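Local coordinates for kojibiose phosphorylase (Gut metagenome, PDB 6W0P), which belongs to glycoside hydrolase family 65 and combines an N-terminal beta-sandwich domain, a helical central catalytic domain and a small C-terminal beta domain, at residues A[40-45]-A[89-94]; A[466-471]-A[533-538]; A[686-691]-A[707-712]. One frame throughout, in Å; residues are numbered along the deposited sequence.

Overall arrangement
Going along the chain from the N terminus, contact 1 comes first: it closes a loop of 43 residues within the N-terminal domain and ties strand 40-42 and the turn after it to the loop leading into strand 94-98. Contact 2 closes a longer, mostly helical excursion of 61 residues in the central catalytic domain, joining strand 468-469 to the end of helix 522-534. Contact 3 spans just 15 residues and brings together two hairpin turns of the C-terminal domain. The three loops follow one another in series, with no nesting or crossing. Contacts 1 and 2 lie farthest apart, their centres about 52 Å from each other.

Contact 1 (A[40-45]-A[89-94]); sequences SGTRAF and VNFFKI
The carboxamide of N90 turns its oxygen onto the rim of the F45 ring, OD1 lying near the ring plane and 3.4 Å from CE1, while the amide and ring planes stand 80° apart. The same oxygen closes an Asx turn, accepting a hydrogen bond from the backbone N of F92 at 3.2 Å, so the turn bond holds the amide where F45 meets it. This is the N-terminal beta-sandwich domain of a family 65 enzyme, where the end of strand 40-42 and the turn after it pack on the loop that leads into strand 94-98. F45 gets its ring there with CG between its own backbone N and carbonyl carbon (chi1 62°). R143, on strand 135-145, makes a cation-pi contact with the same ring.

Beside this pair, T42 divides its two branches between neighbouring phenylalanines, its side chain crossing both at about a right angle. The methyl CG2 reaches CZ of F91 at 3.7 Å, and the hydroxyl OG1 comes in at the edge of the F92 ring. All the touching residues are buried. Behind them, F91 rests on V251 and N253 of strand 245-256 and F92 on L145. The two rings meet edge-to-face, F91 giving the edge: CE1 of F91 stands 3.5 Å above the F92 plane, over the ring centre.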
loop_
_atom_site.group_PDB
_atom_site.type_symbol
_atom_site.label_atom_id
_atom_site.label_comp_id
_atom_site.label_asym_id
_atom_site.label_seq_id
_atom_site.Cartn_x
_atom_site.Cartn_y
_atom_site.Cartn_z
ATOM N N SER A 40 20.051 26.490 -10.297
ATOM C CA SER A 40 20.881 25.765 -9.311
ATOM C C SER A 40 20.533 26.239 -7.896
ATOM O O SER A 40 20.036 27.367 -7.733
ATOM C CB SER A 40 22.345 25.944 -9.630
ATOM O OG SER A 40 22.747 27.298 -9.430
ATOM N N GLY A 41 20.803 25.388 -6.915
ATOM C CA GLY A 41 20.746 25.757 -5.500
ATOM C C GLY A 41 21.810 25.056 -4.696
ATOM O O GLY A 41 22.160 23.896 -5.042
ATOM N N THR A 42 22.254 25.700 -3.616
ATOM C CA THR A 42 23.164 25.066 -2.643
ATOM C C THR A 42 22.631 25.312 -1.245
ATOM O O THR A 42 22.302 26.463 -0.937
ATOM C CB THR A 42 24.605 25.573 -2.795
ATOM O OG1 THR A 42 24.589 26.988 -2.597
ATOM C CG2 THR A 42 25.167 25.245 -4.155
ATOM N N ARG A 43 22.620 24.260 -0.437
ATOM C CA ARG A 43 22.459 24.361 1.028
ATOM C C ARG A 43 23.659 25.128 1.573
ATOM O O ARG A 43 24.722 25.123 0.925
ATOM C CB ARG A 43 22.356 22.961 1.648
ATOM C CG ARG A 43 20.997 22.296 1.456
ATOM C CD ARG A 43 20.995 20.860 1.945
ATOM N NE ARG A 43 21.121 20.799 3.395
ATOM C CZ ARG A 43 20.118 20.919 4.249
ATOM N NH1 ARG A 43 18.880 21.125 3.834
ATOM N NH2 ARG A 43 20.345 20.824 5.534
ATOM N N ALA A 44 23.512 25.693 2.768
ATOM C CA ALA A 44 24.542 26.512 3.436
ATOM C C ALA A 44 25.472 25.589 4.226
ATOM O O ALA A 44 25.856 25.945 5.371
ATOM C CB ALA A 44 23.908 27.545 4.315
ATOM N N PHE A 45 25.826 24.450 3.628
ATOM C CA PHE A 45 26.783 23.503 4.223
ATOM C C PHE A 45 28.121 24.238 4.270
ATOM O O PHE A 45 28.386 25.047 3.385
ATOM C CB PHE A 45 26.829 22.192 3.439
ATOM C CG PHE A 45 27.296 22.339 2.015
ATOM C CD1 PHE A 45 28.648 22.358 1.714
ATOM C CD2 PHE A 45 26.383 22.476 0.988
ATOM C CE1 PHE A 45 29.078 22.506 0.402
ATOM C CE2 PHE A 45 26.810 22.645 -0.319
ATOM C CZ PHE A 45 28.155 22.653 -0.613
ATOM N N VAL A 89 27.578 18.136 -8.136
ATOM C CA VAL A 89 28.975 18.536 -7.838
ATOM C C VAL A 89 28.976 19.545 -6.684
ATOM O O VAL A 89 28.346 20.608 -6.795
ATOM C CB VAL A 89 29.681 19.047 -9.107
ATOM C CG1 VAL A 89 28.937 20.203 -9.775
ATOM C CG2 VAL A 89 31.136 19.402 -8.831
ATOM N N ASN A 90 29.669 19.206 -5.601
ATOM C CA ASN A 90 30.005 20.171 -4.519
ATOM C C ASN A 90 31.160 21.062 -5.009
ATOM O O ASN A 90 32.292 20.548 -5.074
ATOM C CB ASN A 90 30.373 19.431 -3.228
ATOM C CG ASN A 90 30.757 20.372 -2.105
ATOM O OD1 ASN A 90 30.902 21.574 -2.321
ATOM N ND2 ASN A 90 30.897 19.832 -0.900
ATOM N N PHE A 91 30.884 22.312 -5.404
ATOM C CA PHE A 91 31.879 23.222 -6.046
ATOM C C PHE A 91 32.328 24.301 -5.060
ATOM O O PHE A 91 33.040 25.215 -5.470
ATOM C CB PHE A 91 31.322 23.828 -7.334
ATOM C CG PHE A 91 29.977 24.498 -7.219
ATOM C CD1 PHE A 91 29.837 25.719 -6.571
ATOM C CD2 PHE A 91 28.852 23.921 -7.795
ATOM C CE1 PHE A 91 28.596 26.322 -6.464
ATOM C CE2 PHE A 91 27.616 24.539 -7.706
ATOM C CZ PHE A 91 27.490 25.739 -7.049
ATOM N N PHE A 92 31.914 24.204 -3.796
ATOM C CA PHE A 92 32.324 25.141 -2.716
ATOM C C PHE A 92 33.281 24.438 -1.751
ATOM O O PHE A 92 33.853 25.114 -0.870
ATOM C CB PHE A 92 31.096 25.678 -1.976
ATOM C CG PHE A 92 30.303 26.750 -2.694
ATOM C CD1 PHE A 92 30.927 27.744 -3.435
ATOM C CD2 PHE A 92 28.925 26.811 -2.558
ATOM C CE1 PHE A 92 30.186 28.741 -4.051
ATOM C CE2 PHE A 92 28.189 27.814 -3.164
ATOM C CZ PHE A 92 28.820 28.775 -3.912
ATOM N N LYS A 93 33.473 23.130 -1.935
ATOM C CA LYS A 93 34.289 22.286 -1.031
ATOM C C LYS A 93 35.732 22.794 -0.969
ATOM O O LYS A 93 36.362 23.008 -2.021
ATOM C CB LYS A 93 34.297 20.823 -1.466
ATOM C CG LYS A 93 35.022 19.915 -0.483
ATOM C CD LYS A 93 34.773 18.461 -0.745
ATOM C CE LYS A 93 35.745 17.581 0.016
ATOM N NZ LYS A 93 35.592 16.158 -0.352
ATOM N N ILE A 94 36.232 22.990 0.244
ATOM C CA ILE A 94 37.672 23.292 0.486
ATOM C C ILE A 94 38.212 22.329 1.540
ATOM O O ILE A 94 37.408 21.641 2.220
ATOM C CB ILE A 94 37.884 24.761 0.912
ATOM C CG1 ILE A 94 37.358 25.022 2.326
ATOM C CG2 ILE A 94 37.261 25.704 -0.105
ATOM C CD1 ILE A 94 37.521 26.452 2.795
#

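Contact 2 (A[466-471]-A[533-538])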
loop_
_atom_site.group_PDB
_atom_site.type_symbol
_atom_site.label_atom_id
_atom_site.label_comp_id
_atom_site.label_asym_id
_atom_site.label_seq_id
_atom_site.Cartn_x
_atom_site.Cartn_y
_atom_site.Cartn_z
ATOM N N THR A 466 -28.081 9.567 -15.738
ATOM C CA THR A 466 -28.709 10.897 -15.501
ATOM C C THR A 466 -27.732 11.831 -14.769
ATOM O O THR A 466 -28.068 13.022 -14.653
ATOM C CB THR A 466 -30.010 10.769 -14.695
ATOM O OG1 THR A 466 -29.699 10.188 -13.422
ATOM C CG2 THR A 466 -31.053 9.944 -15.426
ATOM N N LYS A 467 -26.588 11.323 -14.279
ATOM C CA LYS A 467 -25.578 12.139 -13.550
ATOM C C LYS A 467 -24.182 11.782 -14.058
ATOM O O LYS A 467 -23.998 10.642 -14.527
ATOM C CB LYS A 467 -25.616 11.898 -12.042
ATOM C CG LYS A 467 -26.988 11.774 -11.389
ATOM C CD LYS A 467 -26.868 11.284 -9.942
ATOM C CE LYS A 467 -28.175 11.154 -9.182
ATOM N NZ LYS A 467 -28.021 10.237 -8.019
ATOM N N PHE A 468 -23.268 12.754 -14.011
ATOM C CA PHE A 468 -21.823 12.603 -14.308
ATOM C C PHE A 468 -21.038 12.984 -13.042
ATOM O O PHE A 468 -21.404 13.973 -12.375
ATOM C CB PHE A 468 -21.430 13.446 -15.528
ATOM C CG PHE A 468 -20.061 13.139 -16.098
ATOM C CD1 PHE A 468 -19.891 12.153 -17.057
ATOM C CD2 PHE A 468 -18.936 13.834 -15.680
ATOM C CE1 PHE A 468 -18.635 11.877 -17.572
ATOM C CE2 PHE A 468 -17.688 13.568 -16.214
ATOM C CZ PHE A 468 -17.537 12.585 -17.153
ATOM N N SER A 469 -19.989 12.228 -12.696
ATOM C CA SER A 469 -19.136 12.570 -11.532
ATOM C C SER A 469 -17.758 11.927 -11.650
ATOM O O SER A 469 -17.442 11.402 -12.705
ATOM C CB SER A 469 -19.833 12.184 -10.261
ATOM O OG SER A 469 -19.165 12.732 -9.146
ATOM N N PHE A 470 -16.953 12.012 -10.585
ATOM C CA PHE A 470 -15.735 11.203 -10.423
ATOM C C PHE A 470 -16.004 10.289 -9.247
ATOM O O PHE A 470 -16.401 10.784 -8.192
ATOM C CB PHE A 470 -14.489 12.082 -10.281
ATOM C CG PHE A 470 -14.227 12.955 -11.487
ATOM C CD1 PHE A 470 -14.959 14.114 -11.705
ATOM C CD2 PHE A 470 -13.314 12.578 -12.455
ATOM C CE1 PHE A 470 -14.738 14.901 -12.826
ATOM C CE2 PHE A 470 -13.078 13.377 -13.567
ATOM C CZ PHE A 470 -13.783 14.540 -13.749
ATOM N N TYR A 471 -15.793 8.993 -9.467
ATOM C CA TYR A 471 -15.962 7.895 -8.492
ATOM C C TYR A 471 -14.562 7.456 -8.064
ATOM O O TYR A 471 -13.671 7.483 -8.927
ATOM C CB TYR A 471 -16.770 6.758 -9.127
ATOM C CG TYR A 471 -18.206 7.122 -9.369
ATOM C CD1 TYR A 471 -18.600 7.722 -10.552
ATOM C CD2 TYR A 471 -19.162 6.882 -8.407
ATOM C CE1 TYR A 471 -19.921 8.074 -10.783
ATOM C CE2 TYR A 471 -20.474 7.289 -8.593
ATOM C CZ TYR A 471 -20.855 7.885 -9.786
ATOM O OH TYR A 471 -22.151 8.248 -9.975
ATOM N N ARG A 533 -23.253 19.678 -17.833
ATOM C CA ARG A 533 -24.645 19.942 -17.382
ATOM C C ARG A 533 -25.015 18.951 -16.269
ATOM O O ARG A 533 -25.721 19.334 -15.334
ATOM C CB ARG A 533 -25.623 19.847 -18.564
ATOM C CG ARG A 533 -25.438 20.934 -19.621
ATOM C CD ARG A 533 -26.563 21.047 -20.667
ATOM N NE ARG A 533 -27.000 19.741 -21.185
ATOM C CZ ARG A 533 -26.777 19.252 -22.414
ATOM N NH1 ARG A 533 -26.126 19.962 -23.322
ATOM N NH2 ARG A 533 -27.204 18.039 -22.728
ATOM N N LYS A 534 -24.588 17.694 -16.372
ATOM C CA LYS A 534 -25.066 16.629 -15.450
ATOM C C LYS A 534 -24.112 16.458 -14.263
ATOM O O LYS A 534 -24.431 15.652 -13.389
ATOM C CB LYS A 534 -25.249 15.321 -16.213
ATOM C CG LYS A 534 -26.436 15.329 -17.166
ATOM C CD LYS A 534 -26.629 13.998 -17.842
ATOM C CE LYS A 534 -27.832 13.959 -18.762
ATOM N NZ LYS A 534 -27.812 12.690 -19.529
ATOM N N MET A 535 -23.033 17.236 -14.206
ATOM C CA MET A 535 -21.994 17.104 -13.158
ATOM C C MET A 535 -22.661 17.236 -11.786
ATOM O O MET A 535 -23.379 18.227 -11.550
ATOM C CB MET A 535 -20.886 18.147 -13.321
ATOM C CG MET A 535 -19.750 17.968 -12.334
ATOM S SD MET A 535 -18.673 16.552 -12.646
ATOM C CE MET A 535 -17.922 17.118 -14.168
ATOM N N VAL A 536 -22.461 16.227 -10.940
ATOM C CA VAL A 536 -22.994 16.223 -9.559
ATOM C C VAL A 536 -22.256 17.325 -8.799
ATOM O O VAL A 536 -21.007 17.340 -8.850
ATOM C CB VAL A 536 -22.810 14.861 -8.875
ATOM C CG1 VAL A 536 -23.263 14.931 -7.428
ATOM C CG2 VAL A 536 -23.536 13.754 -9.618
ATOM N N ILE A 537 -23.024 18.214 -8.169
ATOM C CA ILE A 537 -22.549 19.315 -7.285
ATOM C C ILE A 537 -23.459 19.317 -6.052
ATOM O O ILE A 537 -24.582 19.840 -6.155
ATOM C CB ILE A 537 -22.577 20.691 -7.993
ATOM C CG1 ILE A 537 -21.768 20.721 -9.287
ATOM C CG2 ILE A 537 -22.119 21.786 -7.031
ATOM C CD1 ILE A 537 -20.276 20.565 -9.061
ATOM N N LEU A 538 -22.965 18.796 -4.923
ATOM C CA LEU A 538 -23.752 18.662 -3.675
ATOM C C LEU A 538 -23.848 20.045 -3.016
ATOM O O LEU A 538 -22.984 20.402 -2.180
ATOM C CB LEU A 538 -23.096 17.608 -2.782
ATOM C CG LEU A 538 -23.036 16.208 -3.381
ATOM C CD1 LEU A 538 -22.196 15.293 -2.513
ATOM C CD2 LEU A 538 -24.444 15.625 -3.570
HETATM O O HOH W 1 -27.447 15.799 -13.078
#
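M535 lays its thioether between two phenylalanines of 466-471, crossing each side chain at a slant. Its CG starts anti to the backbone N (chi1 -175°), and bends at chi2 and chi3 fold the sulfur and methyl back toward the opposite segment. CE ends at the edge of the F468 ring, 3.8 Å from CD2, and SD is also at that edge, 5.4 Å from the ring centroid: a Met-aromatic contact. F470 meets the same methyl obliquely, CE1 to CE being 4.1 Å, and forms a second Met-aromatic contact with SD.

V536 points its CB toward the other segment. Its CG2 settles against CB of K467 at 3.7 Å and also touches CB of S469. The far end of K467 leaves the chain altogether, NZ making a salt bridge with D554 of the second subunit. K534 runs extended past the carbonyl of T466, its CD 3.6 Å from T466 O, and NZ goes on to the carbonyl of K465.

The backbones join through a single beta bridge, F468 with M535, of parallel pattern: F468 N bonds to K534 O (3.2 Å) and F468 O receives V536 N (2.9 Å). K534 O, on the last residue of its helix, is gripped twice, since a water donates to it and to T466 O.

Around this junction, N490 of helix 487-504 binds the S469 hydroxyl, and the same helix covers F470 through T489, N490 and A493. Helix 522-534 ends at the bridge and also supplies K527 and A531 to pack on F468, whose ring meets Y461 of strand 460-461 edge-to-face.

Contact 3 (A[686-691]-A[707-712]); sequences KNDILN and ITFKNH
K710 reaches from one hairpin turn to D688 in another, and its side chain can be followed atom by atom. CB sets out toward 686-691. CG then lies over the middle of the F709 ring, 3.8 Å above its plane, so the lysine's aliphatic part roofs the phenylalanine that precedes it. CD continues along the ring, 4.2 Å from CE2 of F709. The chain stays extended until chi4, where a bend (-89°) swings the ammonium round. CE comes 3.7 Å from D688 O, and NZ finishes at OD2 of D688, a salt bridge of 2.7 Å. The nitrogen meets that oxygen from above the carboxylate plane, 36° out of it. The other oxygen, OD1, faces CZ at the edge of the F709 ring.

Both residues of the ion pair are exposed, whereas the apolar layer beneath it is buried. The L690 and F709 side chains lie alongside each other, running antiparallel: CB of L690 touches CD2 of F709 at 3.9 Å, and its CD1 meets the same ring obliquely. CD1 also packs against CD1 of I707 at 4.2 Å.

Each segment contains a type I' turn, K686 to I689 and F709 to H712, the tight two-residue connection of a beta hairpin; I689 N to K686 O (2.9 Å) is one of the bonds closing the first. The hairpins belong to different sheets of the C-terminal domain. Strands 684-686 and 689-692 lie in one, with 733-737 beside them, and strands 702-709 and 712-718 belong to a second, five-stranded antiparallel sheet. L690 bridges the two, touching I685 and I735 in its own sheet and L714 of the other.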
loop_
_atom_site.group_PDB
_atom_site.type_symbol
_atom_site.label_atom_id
_atom_site.label_comp_id
_atom_site.label_asym_id
_atom_site.label_seq_id
_atom_site.Cartn_x
_atom_site.Cartn_y
_atom_site.Cartn_z
ATOM N N LYS A 686 -12.102 41.185 -10.419
ATOM C CA LYS A 686 -13.511 40.885 -10.796
ATOM C C LYS A 686 -13.875 41.702 -12.041
ATOM O O LYS A 686 -13.616 42.937 -12.031
ATOM C CB LYS A 686 -14.458 41.202 -9.634
ATOM C CG LYS A 686 -15.827 40.554 -9.749
ATOM C CD LYS A 686 -16.730 40.826 -8.549
ATOM C CE LYS A 686 -18.080 40.141 -8.674
ATOM N NZ LYS A 686 -19.123 40.826 -7.867
ATOM N N ASN A 687 -14.434 41.023 -13.054
ATOM C CA ASN A 687 -14.763 41.582 -14.392
ATOM C C ASN A 687 -13.584 42.436 -14.858
ATOM O O ASN A 687 -13.823 43.565 -15.327
ATOM C CB ASN A 687 -16.064 42.395 -14.367
ATOM C CG ASN A 687 -17.225 41.595 -13.811
ATOM O OD1 ASN A 687 -17.339 40.394 -14.063
ATOM N ND2 ASN A 687 -18.100 42.248 -13.058
ATOM N N ASP A 688 -12.352 41.946 -14.665
ATOM C CA ASP A 688 -11.122 42.568 -15.223
ATOM C C ASP A 688 -10.863 43.937 -14.571
ATOM O O ASP A 688 -10.203 44.769 -15.213
ATOM C CB ASP A 688 -11.255 42.684 -16.746
ATOM C CG ASP A 688 -9.916 42.803 -17.433
ATOM O OD1 ASP A 688 -8.999 42.109 -16.989
ATOM O OD2 ASP A 688 -9.798 43.600 -18.383
ATOM N N ILE A 689 -11.362 44.148 -13.345
ATOM C CA ILE A 689 -11.142 45.363 -12.503
ATOM C C ILE A 689 -10.457 44.898 -11.217
ATOM O O ILE A 689 -10.997 43.999 -10.550
ATOM C CB ILE A 689 -12.461 46.086 -12.146
ATOM C CG1 ILE A 689 -13.378 46.380 -13.345
ATOM C CG2 ILE A 689 -12.168 47.322 -11.327
ATOM C CD1 ILE A 689 -12.889 47.460 -14.277
ATOM N N LEU A 690 -9.343 45.524 -10.843
ATOM C CA LEU A 690 -8.655 45.220 -9.570
ATOM C C LEU A 690 -9.480 45.777 -8.406
ATOM O O LEU A 690 -9.790 46.988 -8.423
ATOM C CB LEU A 690 -7.244 45.817 -9.606
ATOM C CG LEU A 690 -6.353 45.460 -8.421
ATOM C CD1 LEU A 690 -4.987 45.013 -8.905
ATOM C CD2 LEU A 690 -6.218 46.632 -7.476
ATOM N N ASN A 691 -9.761 44.914 -7.430
ATOM C CA ASN A 691 -10.443 45.225 -6.157
ATOM C C ASN A 691 -9.451 45.090 -4.997
ATOM O O ASN A 691 -8.621 44.155 -5.006
ATOM C CB ASN A 691 -11.637 44.300 -5.895
ATOM C CG ASN A 691 -12.849 44.553 -6.774
ATOM O OD1 ASN A 691 -13.912 44.854 -6.254
ATOM N ND2 ASN A 691 -12.704 44.427 -8.086
ATOM N N ILE A 707 2.513 45.248 -6.316
ATOM C CA ILE A 707 2.010 44.302 -7.348
ATOM C C ILE A 707 1.863 45.065 -8.663
ATOM O O ILE A 707 1.695 46.304 -8.653
ATOM C CB ILE A 707 0.671 43.642 -6.959
ATOM C CG1 ILE A 707 -0.446 44.664 -6.759
ATOM C CG2 ILE A 707 0.839 42.742 -5.753
ATOM C CD1 ILE A 707 -1.765 44.057 -6.345
ATOM N N THR A 708 1.914 44.331 -9.758
ATOM C CA THR A 708 1.800 44.866 -11.132
ATOM C C THR A 708 0.578 44.234 -11.793
ATOM O O THR A 708 0.483 42.986 -11.836
ATOM C CB THR A 708 3.078 44.614 -11.937
ATOM O OG1 THR A 708 4.104 45.310 -11.226
ATOM C CG2 THR A 708 2.986 45.078 -13.378
ATOM N N PHE A 709 -0.309 45.087 -12.278
ATOM C CA PHE A 709 -1.494 44.704 -13.059
ATOM C C PHE A 709 -1.628 45.688 -14.217
ATOM O O PHE A 709 -1.558 46.932 -13.972
ATOM C CB PHE A 709 -2.701 44.693 -12.125
ATOM C CG PHE A 709 -3.977 44.264 -12.792
ATOM C CD1 PHE A 709 -4.079 43.011 -13.360
ATOM C CD2 PHE A 709 -5.078 45.095 -12.819
ATOM C CE1 PHE A 709 -5.261 42.594 -13.957
ATOM C CE2 PHE A 709 -6.258 44.682 -13.431
ATOM C CZ PHE A 709 -6.345 43.434 -14.003
ATOM N N LYS A 710 -1.844 45.147 -15.413
ATOM C CA LYS A 710 -1.996 45.906 -16.679
ATOM C C LYS A 710 -0.859 46.923 -16.808
ATOM O O LYS A 710 -1.133 48.097 -17.119
ATOM C CB LYS A 710 -3.350 46.606 -16.722
ATOM C CG LYS A 710 -4.559 45.683 -16.756
ATOM C CD LYS A 710 -5.789 46.422 -17.256
ATOM C CE LYS A 710 -7.091 45.693 -17.024
ATOM N NZ LYS A 710 -7.409 44.808 -18.162
ATOM N N ASN A 711 0.365 46.455 -16.556
ATOM C CA ASN A 711 1.657 47.180 -16.683
ATOM C C ASN A 711 1.691 48.350 -15.706
ATOM O O ASN A 711 2.505 49.257 -15.948
ATOM C CB ASN A 711 1.910 47.659 -18.110
ATOM C CG ASN A 711 2.058 46.518 -19.093
ATOM O OD1 ASN A 711 2.728 45.530 -18.809
ATOM N ND2 ASN A 711 1.432 46.626 -20.248
ATOM N N HIS A 712 0.848 48.344 -14.660
ATOM C CA HIS A 712 0.899 49.359 -13.581
ATOM C C HIS A 712 1.573 48.750 -12.361
ATOM O O HIS A 712 0.974 47.857 -11.753
ATOM C CB HIS A 712 -0.481 49.884 -13.190
ATOM C CG HIS A 712 -1.261 50.493 -14.301
ATOM N ND1 HIS A 712 -1.011 51.761 -14.751
ATOM C CD2 HIS A 712 -2.303 50.019 -15.020
ATOM C CE1 HIS A 712 -1.860 52.046 -15.722
ATOM N NE2 HIS A 712 -2.660 50.993 -15.908
#